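Side-chain contacts in pyrrolidone-carboxylate peptidase (Deinococcus radiodurans R1, PDB 5Z48), which removes N-terminal pyroglutamyl (5-oxoprolyl) groups from peptides, acting as a cysteine peptidase of the C15 family: residues H152-L157 with V165-L170; M90-P95 with Q100-Q105. One frame throughout, in Å; residues are numbered along the deposited sequence.

Interaction 1: residues H152-L157 with V165-L170; sequences HALHWL and VPCGFL
Cys167 pushes its side chain between Ala153, Leu154 and Leu157, three residues on the inward side of one helical turn, and this is where the contact is tight. With SG anti to the backbone N (chi1 175°), the sulfur reaches up to the helix and rests 3.7 Å from Ala153 CB. Leu157 meets the methylene of the same residue: Leu157 CD1 lies 3.6 Å from Cys167 CB, and Leu154 CD2 touches that CB too, at 3.8 Å. One Cys167 carbon is thus gripped by a methyl from each leucine. Leu154 CD2 also lies against the carbonyl oxygen of Cys167, at 3.7 Å. Apart from that touch on the carbonyl oxygen, the contact here is apolar packing among buried residues; the strand's polar backbone is served by other parts of the chain, Cys167 N by Thr118 OG1 and Gly168 by Val68 and Leu70.

Toward Val165 the fit slackens. Leu157 turns its second methyl, CD2, to Val165 CB at 4.1 Å, the two side chains crossing at about a right angle, and Val165 is partly exposed. The outer side of the helix is also partly exposed and turns from the strand: His152 and His155 bond to Thr57 and Tyr115, while Trp156 stacks on His160. Helix 145-159 and strand 167-172 are successive elements of the chain, and their short segments run antiparallel at 174° with axes 8.5 Å apart: a helix laid on the central sheet, as in the alpha/beta/alpha sandwich of the C15 pyroglutamyl peptidases.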
loop_
_atom_site.group_PDB
_atom_site.type_symbol
_atom_site.label_atom_id
_atom_site.label_comp_id
_atom_site.label_asym_id
_atom_site.label_seq_id
_atom_site.Cartn_x
_atom_site.Cartn_y
_atom_site.Cartn_z
ATOM N N HIS B 152 -26.638 7.828 -11.409
ATOM C CA HIS B 152 -28.101 7.785 -11.505
ATOM C C HIS B 152 -28.740 9.049 -10.928
ATOM O O HIS B 152 -29.651 9.637 -11.545
ATOM C CB HIS B 152 -28.598 6.545 -10.772
ATOM C CG HIS B 152 -30.074 6.400 -10.774
ATOM N ND1 HIS B 152 -30.744 5.637 -11.710
ATOM C CD2 HIS B 152 -31.021 6.913 -9.952
ATOM C CE1 HIS B 152 -32.044 5.685 -11.458
ATOM N NE2 HIS B 152 -32.237 6.473 -10.414
ATOM N N ALA B 153 -28.303 9.473 -9.743
ATOM C CA ALA B 153 -28.929 10.639 -9.118
ATOM C C ALA B 153 -28.634 11.911 -9.908
ATOM O O ALA B 153 -29.539 12.746 -10.104
ATOM C CB ALA B 153 -28.439 10.770 -7.673
ATOM N N LEU B 154 -27.387 12.099 -10.355
ATOM C CA LEU B 154 -27.060 13.323 -11.086
ATOM C C LEU B 154 -27.839 13.394 -12.393
ATOM O O LEU B 154 -28.340 14.459 -12.770
ATOM C CB LEU B 154 -25.542 13.395 -11.310
ATOM C CG LEU B 154 -24.740 13.666 -10.045
ATOM C CD1 LEU B 154 -23.243 13.341 -10.279
ATOM C CD2 LEU B 154 -24.881 15.143 -9.610
ATOM N N HIS B 155 -27.979 12.250 -13.081
ATOM C CA HIS B 155 -28.736 12.197 -14.331
ATOM C C HIS B 155 -30.209 12.522 -14.095
ATOM O O HIS B 155 -30.794 13.331 -14.833
ATOM C CB HIS B 155 -28.601 10.800 -14.938
ATOM C CG HIS B 155 -29.307 10.651 -16.250
ATOM N ND1 HIS B 155 -28.879 11.292 -17.392
ATOM C CD2 HIS B 155 -30.382 9.912 -16.610
ATOM C CE1 HIS B 155 -29.676 10.969 -18.400
ATOM N NE2 HIS B 155 -30.600 10.135 -17.954
ATOM N N TRP B 156 -30.823 11.884 -13.089
ATOM C CA TRP B 156 -32.236 12.124 -12.786
ATOM C C TRP B 156 -32.471 13.596 -12.472
ATOM O O TRP B 156 -33.393 14.225 -13.006
ATOM C CB TRP B 156 -32.671 11.227 -11.607
ATOM C CG TRP B 156 -34.152 11.261 -11.376
ATOM C CD1 TRP B 156 -35.068 10.363 -11.844
ATOM C CD2 TRP B 156 -34.894 12.253 -10.645
ATOM N NE1 TRP B 156 -36.333 10.730 -11.447
ATOM C CE2 TRP B 156 -36.254 11.874 -10.699
ATOM C CE3 TRP B 156 -34.535 13.418 -9.941
ATOM C CZ2 TRP B 156 -37.271 12.622 -10.093
ATOM C CZ3 TRP B 156 -35.537 14.158 -9.336
ATOM C CH2 TRP B 156 -36.898 13.762 -9.423
ATOM N N LEU B 157 -31.616 14.171 -11.618
ATOM C CA LEU B 157 -31.779 15.575 -11.260
ATOM C C LEU B 157 -31.682 16.476 -12.491
ATOM O O LEU B 157 -32.525 17.357 -12.691
ATOM C CB LEU B 157 -30.751 15.965 -10.211
ATOM C CG LEU B 157 -31.025 15.424 -8.795
ATOM C CD1 LEU B 157 -29.743 15.628 -7.966
ATOM C CD2 LEU B 157 -32.232 16.104 -8.145
ATOM N N VAL B 165 -29.691 21.243 -7.764
ATOM C CA VAL B 165 -29.690 20.604 -6.444
ATOM C C VAL B 165 -28.322 19.983 -6.174
ATOM O O VAL B 165 -27.939 19.047 -6.886
ATOM C CB VAL B 165 -30.791 19.544 -6.358
ATOM C CG1 VAL B 165 -30.693 18.785 -5.034
ATOM C CG2 VAL B 165 -32.149 20.173 -6.486
ATOM N N PRO B 166 -27.573 20.430 -5.165
ATOM C CA PRO B 166 -26.239 19.851 -4.926
ATOM C C PRO B 166 -26.352 18.366 -4.592
ATOM O O PRO B 166 -27.138 17.949 -3.721
ATOM C CB PRO B 166 -25.693 20.661 -3.743
ATOM C CG PRO B 166 -26.470 21.968 -3.805
ATOM C CD PRO B 166 -27.868 21.561 -4.263
ATOM N N CYS B 167 -25.520 17.576 -5.254
ATOM C CA CYS B 167 -25.629 16.128 -5.172
ATOM C C CYS B 167 -24.246 15.519 -5.333
ATOM O O CYS B 167 -23.480 15.893 -6.247
ATOM C CB CYS B 167 -26.568 15.601 -6.280
ATOM S SG CYS B 167 -26.705 13.810 -6.391
ATOM N N GLY B 168 -23.917 14.609 -4.428
ATOM C CA GLY B 168 -22.663 13.908 -4.555
ATOM C C GLY B 168 -22.572 12.674 -3.694
ATOM O O GLY B 168 -23.579 12.190 -3.146
ATOM N N PHE B 169 -21.348 12.121 -3.651
ATOM C CA PHE B 169 -21.059 10.867 -2.985
ATOM C C PHE B 169 -19.924 11.016 -1.987
ATOM O O PHE B 169 -18.902 11.645 -2.263
ATOM C CB PHE B 169 -20.709 9.738 -3.983
ATOM C CG PHE B 169 -21.017 8.374 -3.406
ATOM C CD1 PHE B 169 -20.102 7.731 -2.507
ATOM C CD2 PHE B 169 -22.234 7.754 -3.663
ATOM C CE1 PHE B 169 -20.433 6.540 -1.946
ATOM C CE2 PHE B 169 -22.579 6.572 -3.072
ATOM C CZ PHE B 169 -21.690 5.965 -2.184
ATOM N N LEU B 170 -20.118 10.393 -0.823
ATOM C CA LEU B 170 -19.150 10.396 0.275
ATOM C C LEU B 170 -18.824 8.928 0.605
ATOM O O LEU B 170 -19.680 8.180 1.095
ATOM C CB LEU B 170 -19.769 11.168 1.470
ATOM C CG LEU B 170 -18.882 11.530 2.647
ATOM C CD1 LEU B 170 -19.632 12.371 3.654
ATOM C CD2 LEU B 170 -18.300 10.362 3.333
#

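Interaction 2: residues M90-P95 with Q100-Q105; sequences MDFQIP and QTYRDQ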
loop_
_atom_site.group_PDB
_atom_site.type_symbol
_atom_site.label_atom_id
_atom_site.label_comp_id
_atom_site.label_asym_id
_atom_site.label_seq_id
_atom_site.Cartn_x
_atom_site.Cartn_y
_atom_site.Cartn_z
ATOM N N MET B 90 -21.030 0.373 -15.750
ATOM C CA MET B 90 -21.085 -0.670 -14.725
ATOM C C MET B 90 -20.030 -1.725 -15.051
ATOM O O MET B 90 -20.123 -2.402 -16.085
ATOM C CB MET B 90 -22.472 -1.312 -14.670
ATOM C CG MET B 90 -23.558 -0.277 -14.473
ATOM S SD MET B 90 -25.212 -0.782 -14.914
ATOM C CE MET B 90 -25.703 -1.875 -13.586
ATOM N N ASP B 91 -19.078 -1.910 -14.136
ATOM C CA ASP B 91 -18.057 -2.944 -14.313
ATOM C C ASP B 91 -17.699 -3.455 -12.932
ATOM O O ASP B 91 -17.038 -2.750 -12.155
ATOM C CB ASP B 91 -16.828 -2.422 -15.054
ATOM C CG ASP B 91 -15.921 -3.550 -15.476
ATOM O OD1 ASP B 91 -16.179 -4.195 -16.500
ATOM O OD2 ASP B 91 -14.920 -3.801 -14.774
ATOM N N PHE B 92 -18.179 -4.662 -12.611
ATOM C CA PHE B 92 -18.160 -5.152 -11.240
ATOM C C PHE B 92 -17.000 -6.111 -11.055
ATOM O O PHE B 92 -16.937 -7.140 -11.734
ATOM C CB PHE B 92 -19.468 -5.865 -10.887
ATOM C CG PHE B 92 -20.679 -4.958 -10.737
ATOM C CD1 PHE B 92 -20.668 -3.604 -11.108
ATOM C CD2 PHE B 92 -21.848 -5.494 -10.187
ATOM C CE1 PHE B 92 -21.807 -2.802 -10.948
ATOM C CE2 PHE B 92 -22.987 -4.730 -10.023
ATOM C CZ PHE B 92 -22.984 -3.370 -10.377
ATOM N N GLN B 93 -16.121 -5.800 -10.106
ATOM C CA GLN B 93 -15.029 -6.702 -9.763
ATOM C C GLN B 93 -15.478 -7.838 -8.857
ATOM O O GLN B 93 -14.824 -8.884 -8.841
ATOM C CB GLN B 93 -13.912 -5.926 -9.077
ATOM C CG GLN B 93 -13.418 -4.771 -9.945
ATOM C CD GLN B 93 -12.596 -5.249 -11.121
ATOM O OE1 GLN B 93 -11.785 -6.171 -11.001
ATOM N NE2 GLN B 93 -12.823 -4.646 -12.276
ATOM N N ILE B 94 -16.544 -7.643 -8.074
ATOM C CA ILE B 94 -17.198 -8.671 -7.261
ATOM C C ILE B 94 -18.682 -8.617 -7.581
ATOM O O ILE B 94 -19.186 -7.591 -8.062
ATOM C CB ILE B 94 -16.978 -8.449 -5.743
ATOM C CG1 ILE B 94 -17.390 -7.014 -5.353
ATOM C CG2 ILE B 94 -15.523 -8.703 -5.352
ATOM C CD1 ILE B 94 -17.515 -6.825 -3.825
ATOM N N PRO B 95 -19.411 -9.706 -7.342
ATOM C CA PRO B 95 -20.853 -9.673 -7.601
ATOM C C PRO B 95 -21.549 -8.726 -6.638
ATOM O O PRO B 95 -21.062 -8.417 -5.539
ATOM C CB PRO B 95 -21.315 -11.124 -7.401
ATOM C CG PRO B 95 -20.136 -11.825 -6.734
ATOM C CD PRO B 95 -18.908 -11.066 -7.045
ATOM N N GLN B 100 -24.923 -10.814 -9.189
ATOM C CA GLN B 100 -24.882 -10.327 -10.556
ATOM C C GLN B 100 -23.566 -9.586 -10.820
ATOM O O GLN B 100 -22.976 -8.987 -9.919
ATOM C CB GLN B 100 -26.127 -9.455 -10.704
ATOM C CG GLN B 100 -26.441 -8.683 -11.908
ATOM C CD GLN B 100 -26.272 -9.395 -13.162
ATOM O OE1 GLN B 100 -25.287 -9.171 -13.830
ATOM N NE2 GLN B 100 -27.180 -10.316 -13.487
ATOM N N THR B 101 -23.083 -9.675 -12.060
ATOM C CA THR B 101 -21.951 -8.853 -12.474
ATOM C C THR B 101 -22.255 -8.192 -13.810
ATOM O O THR B 101 -23.125 -8.612 -14.566
ATOM C CB THR B 101 -20.651 -9.641 -12.575
ATOM O OG1 THR B 101 -19.578 -8.724 -12.794
ATOM C CG2 THR B 101 -20.699 -10.548 -13.749
ATOM N N TYR B 102 -21.551 -7.107 -14.071
ATOM C CA TYR B 102 -21.644 -6.379 -15.322
ATOM C C TYR B 102 -20.223 -6.127 -15.801
ATOM O O TYR B 102 -19.330 -5.898 -14.973
ATOM C CB TYR B 102 -22.387 -5.032 -15.141
ATOM C CG TYR B 102 -23.791 -5.233 -14.623
ATOM C CD1 TYR B 102 -24.026 -5.339 -13.256
ATOM C CD2 TYR B 102 -24.866 -5.306 -15.483
ATOM C CE1 TYR B 102 -25.297 -5.549 -12.773
ATOM C CE2 TYR B 102 -26.158 -5.516 -14.988
ATOM C CZ TYR B 102 -26.350 -5.625 -13.642
ATOM O OH TYR B 102 -27.627 -5.833 -13.178
ATOM N N ARG B 103 -20.024 -6.201 -17.124
ATOM C CA ARG B 103 -18.721 -5.980 -17.758
ATOM C C ARG B 103 -18.861 -4.840 -18.779
ATOM O O ARG B 103 -19.577 -4.979 -19.773
ATOM C CB ARG B 103 -18.236 -7.278 -18.410
ATOM C CG ARG B 103 -16.791 -7.219 -18.942
ATOM C CD ARG B 103 -15.778 -7.809 -17.938
ATOM N NE ARG B 103 -15.819 -7.102 -16.646
ATOM C CZ ARG B 103 -16.114 -7.654 -15.473
ATOM N NH1 ARG B 103 -16.383 -8.960 -15.364
ATOM N NH2 ARG B 103 -16.091 -6.909 -14.385
ATOM N N ASP B 104 -18.187 -3.697 -18.521
ATOM C CA ASP B 104 -18.121 -2.593 -19.487
ATOM C C ASP B 104 -19.507 -2.137 -19.947
ATOM O O ASP B 104 -19.710 -1.788 -21.111
ATOM C CB ASP B 104 -17.272 -2.976 -20.707
ATOM C CG ASP B 104 -15.898 -3.466 -20.325
ATOM O OD1 ASP B 104 -15.335 -2.903 -19.345
ATOM O OD2 ASP B 104 -15.397 -4.384 -21.007
ATOM N N GLN B 105 -20.476 -2.096 -19.017
ATOM C CA GLN B 105 -21.871 -1.910 -19.423
ATOM C C GLN B 105 -22.292 -0.450 -19.281
ATOM O O GLN B 105 -22.262 0.086 -18.162
ATOM C CB GLN B 105 -22.772 -2.815 -18.586
ATOM C CG GLN B 105 -24.246 -2.734 -18.941
ATOM C CD GLN B 105 -24.582 -3.336 -20.302
ATOM O OE1 GLN B 105 -23.935 -4.276 -20.773
ATOM N NE2 GLN B 105 -25.564 -2.743 -20.968
#
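Tyr102 meets Met90 with a face of its ring and Phe92 with an edge, all three side chains pointing the same way. Met90, bent at chi3, in one of its two modelled conformers lays its CE over the centre of the Tyr102 ring, 3.6 Å from the centroid; SD sits farther above the same face, a Met-aromatic contact. Tyr102 CD1 lies over the rim of the Phe92 face, 3.5 Å from Phe92 CE2, in a T-shaped pair with planes at 75°. Pro49 packs on all three residues, and Tyr144 of the pyroglutamate pocket meets the Phe92 ring edge-to-face. The backbones pair antiparallel: Met90 and Gln105 form a hydrogen-bonded pair, and Asp104 and Gln105 both face Met90 in a G1 beta bulge.

Within the contact Asp91 OD1 accepts two bonds, from Asp104 N at 2.9 Å on its anti lone pair, and from Arg103 NE at 2.9 Å on the syn side, 33° out of the carboxylate plane; Arg122 NH2 of the second subunit is a further salt-bridge partner. The Asp91-Arg103 salt bridge sets carboxylate and guanidinium planes 71° apart; Arg103 NH2 adds a weak bond to Asp91 OD2 and a firmer one to Phe92 O at 2.8 Å, above the carbonyl plane. An asparagine in place of Asp91 would probably weaken the hold on Arg103 and leave Arg122 without one of its carboxylate partners. Asp104 OD1, 3.2 Å from Asp91 OD1, has its charge met by Arg84 of that subunit, and OD2 by Arg122.

How the interactions relate
Interaction 1 is interior packing, its centre about 10 Å from the centre of the chain, whereas the centre of interaction 2 is about 19 Å from it, partly buried where other subunits of the tetramer approach. Their chemistry follows that difference: 152-157 and 165-170 meet through aliphatic groups and a thiol, while 90-95 and 100-105 combine an aromatic cluster with backbone bonds and a salt bridge shared across a subunit interface. The two do not touch, their nearest atoms being about 9 Å apart, yet both involve helix 145-159: it supplies one segment of interaction 1, and its Val145 and Phe148 pack on Phe92 and Met90 of interaction 2. Strand 80-90 also links them, bordering strand 167-172 and ending at Met90.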